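Local coordinates for ankyrin-repeat protein B (Legionella pneumophila, PDB 5K34) that acts as a bacterial F-box effector that hijacks the host ubiquitin-proteasome system, this piece being its ankyrin domain, which probably binds partner proteins, at residues 56-61 / 100-105. Numbering follows the deposited sequence. Where two conformers were deposited one is given.
Sequences KAYQTA and KKQIRA. With SO4 (sulfate ion), chain C.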
loop_
_atom_site.group_PDB
_atom_site.type_symbol
_atom_site.label_atom_id
_atom_site.label_comp_id
_atom_site.label_asym_id
_atom_site.label_seq_id
_atom_site.Cartn_x
_atom_site.Cartn_y
_atom_site.Cartn_z
ATOM N N LYS A 56 6.963 5.808 1.368
ATOM C CA LYS A 56 8.058 5.553 0.421
ATOM C C LYS A 56 8.672 4.196 0.643
ATOM O O LYS A 56 9.846 3.925 0.327
ATOM C CB LYS A 56 9.128 6.660 0.474
ATOM C CG LYS A 56 8.563 8.062 0.276
ATOM C CD LYS A 56 9.623 9.120 0.083
ATOM C CE LYS A 56 10.580 9.196 1.252
ATOM N NZ LYS A 56 11.499 10.369 1.025
ATOM N N ALA A 57 7.852 3.263 1.139
ATOM C CA ALA A 57 8.281 1.891 1.442
ATOM C C ALA A 57 8.038 1.049 0.193
ATOM O O ALA A 57 7.198 0.154 0.166
ATOM C CB ALA A 57 7.487 1.370 2.663
ATOM N N TYR A 58 8.798 1.357 -0.869
ATOM C CA TYR A 58 8.421 0.830 -2.177
ATOM C C TYR A 58 8.641 -0.674 -2.325
ATOM O O TYR A 58 7.892 -1.321 -3.041
ATOM C CB TYR A 58 9.060 1.651 -3.322
ATOM C CG TYR A 58 8.613 3.085 -3.289
ATOM C CD1 TYR A 58 7.265 3.432 -3.443
ATOM C CD2 TYR A 58 9.510 4.106 -3.131
ATOM C CE1 TYR A 58 6.834 4.749 -3.397
ATOM C CE2 TYR A 58 9.103 5.446 -3.115
ATOM C CZ TYR A 58 7.780 5.743 -3.227
ATOM O OH TYR A 58 7.418 7.074 -3.144
ATOM N N GLN A 59 9.622 -1.215 -1.605
ATOM C CA GLN A 59 9.792 -2.689 -1.644
ATOM C C GLN A 59 8.610 -3.418 -0.955
ATOM O O GLN A 59 8.149 -4.411 -1.535
ATOM C CB GLN A 59 11.117 -3.130 -1.038
ATOM C CG GLN A 59 12.354 -2.450 -1.644
ATOM C CD GLN A 59 12.857 -1.294 -0.815
ATOM O OE1 GLN A 59 12.057 -0.414 -0.410
ATOM N NE2 GLN A 59 14.142 -1.264 -0.508
ATOM N N THR A 60 8.107 -2.871 0.109
ATOM C CA THR A 60 6.943 -3.437 0.753
ATOM C C THR A 60 5.711 -3.291 -0.159
ATOM O O THR A 60 4.906 -4.198 -0.278
ATOM C CB THR A 60 6.720 -2.787 2.123
ATOM O OG1 THR A 60 7.805 -3.151 2.984
ATOM C CG2 THR A 60 5.405 -3.267 2.779
ATOM N N ALA A 61 5.568 -2.138 -0.800
ATOM C CA ALA A 61 4.452 -1.935 -1.745
ATOM C C ALA A 61 4.506 -2.954 -2.882
ATOM O O ALA A 61 3.497 -3.530 -3.268
ATOM C CB ALA A 61 4.481 -0.531 -2.319
ATOM N N LYS A 100 11.311 8.580 -7.966
ATOM C CA LYS A 100 10.394 8.723 -9.046
ATOM C C LYS A 100 10.429 7.531 -10.020
ATOM O O LYS A 100 9.423 7.149 -10.581
ATOM C CB LYS A 100 10.652 10.034 -9.792
ATOM C CG LYS A 100 10.139 11.233 -8.992
ATOM C CD LYS A 100 10.651 12.552 -9.537
ATOM C CE LYS A 100 10.164 12.857 -10.890
ATOM N NZ LYS A 100 10.397 14.323 -11.019
ATOM N N LYS A 101 11.632 6.947 -10.229
ATOM C CA LYS A 101 11.720 5.748 -11.102
ATOM C C LYS A 101 10.931 4.574 -10.490
ATOM O O LYS A 101 10.234 3.830 -11.159
ATOM C CB LYS A 101 13.204 5.357 -11.214
ATOM C CG LYS A 101 13.931 6.284 -12.176
ATOM C CD LYS A 101 13.358 6.100 -13.571
ATOM C CE LYS A 101 14.227 6.597 -14.737
ATOM N NZ LYS A 101 13.541 6.171 -15.998
ATOM N N GLN A 102 11.055 4.441 -9.198
ATOM C CA GLN A 102 10.275 3.381 -8.489
ATOM C C GLN A 102 8.766 3.632 -8.534
ATOM O O GLN A 102 7.950 2.684 -8.709
ATOM C CB GLN A 102 10.700 3.201 -7.058
ATOM C CG GLN A 102 9.882 2.086 -6.440
ATOM C CD GLN A 102 9.972 0.750 -7.198
ATOM O OE1 GLN A 102 8.979 0.206 -7.853
ATOM N NE2 GLN A 102 11.160 0.183 -7.077
ATOM N N ILE A 103 8.396 4.921 -8.431
ATOM C CA ILE A 103 6.997 5.303 -8.482
ATOM C C ILE A 103 6.428 5.006 -9.867
ATOM O O ILE A 103 5.352 4.387 -9.998
ATOM C CB ILE A 103 6.855 6.802 -8.119
ATOM C CG1 ILE A 103 7.139 7.008 -6.654
ATOM C CG2 ILE A 103 5.464 7.305 -8.484
ATOM C CD1 ILE A 103 7.489 8.475 -6.299
ATOM N N ARG A 104 7.162 5.405 -10.887
ATOM C CA ARG A 104 6.741 5.168 -12.228
ATOM C C ARG A 104 6.564 3.683 -12.535
ATOM O O ARG A 104 5.602 3.258 -13.204
ATOM C CB ARG A 104 7.760 5.826 -13.178
ATOM C CG ARG A 104 7.507 7.286 -13.502
ATOM C CD ARG A 104 8.349 7.870 -14.691
ATOM N NE ARG A 104 8.079 9.328 -14.863
ATOM C CZ ARG A 104 8.788 10.337 -14.340
ATOM N NH1 ARG A 104 9.875 10.100 -13.626
ATOM N NH2 ARG A 104 8.415 11.609 -14.554
ATOM N N ALA A 105 7.501 2.867 -12.065
ATOM C CA ALA A 105 7.426 1.420 -12.289
ATOM C C ALA A 105 6.184 0.817 -11.600
ATOM O O ALA A 105 5.541 -0.078 -12.182
ATOM C CB ALA A 105 8.695 0.758 -11.788
HETATM S S SO4 C . 14.898 1.411 2.889
HETATM O O1 SO4 C . 16.182 1.279 3.661
HETATM O O2 SO4 C . 13.687 1.395 3.845
HETATM O O3 SO4 C . 14.910 2.641 2.041
HETATM O O4 SO4 C . 14.778 0.367 1.835
#
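Tyr58 of helix 58-67 packs against Gln102 and Ile103 of helix 97-112, which joins the two helices in the helical stack of the ankyrin domain. The contact is by van der Waals packing, and no hydrogen bond crosses it. At the base of the tyrosine, its CB lies 3.3 Å from Gln102 CG in the conformer described, one of two deposited; so short an approach should bear little weight. In this conformer Gln102 CG is anti to its backbone N (chi1 -178°), which carries it out to the tyrosine. At the far end of the ring, Ile103 CG1 sits 3.7 Å from Tyr58 CZ. Phe95 touches both Tyr58 and Ile103. Lys56 CA lies over one face of the Tyr58 ring, 3.6 Å above its plane and offset toward the rim.

Tyr58 OH and Gln59 find polar partners elsewhere. Tyr58 OH hydrogen-bonds to Gln89 OE1 of helix 82-91, which ties down the end of the buried ring. Gln59 NE2 donates to O4 of a sulfate, probably from the crystallisation liquor, at 2.9 Å with an N-H...O angle of 152°. Asn21 ND2 also binds this sulfate. Tyr58 OH also meets the apolar Ile103 CD1 at 3.5 Å.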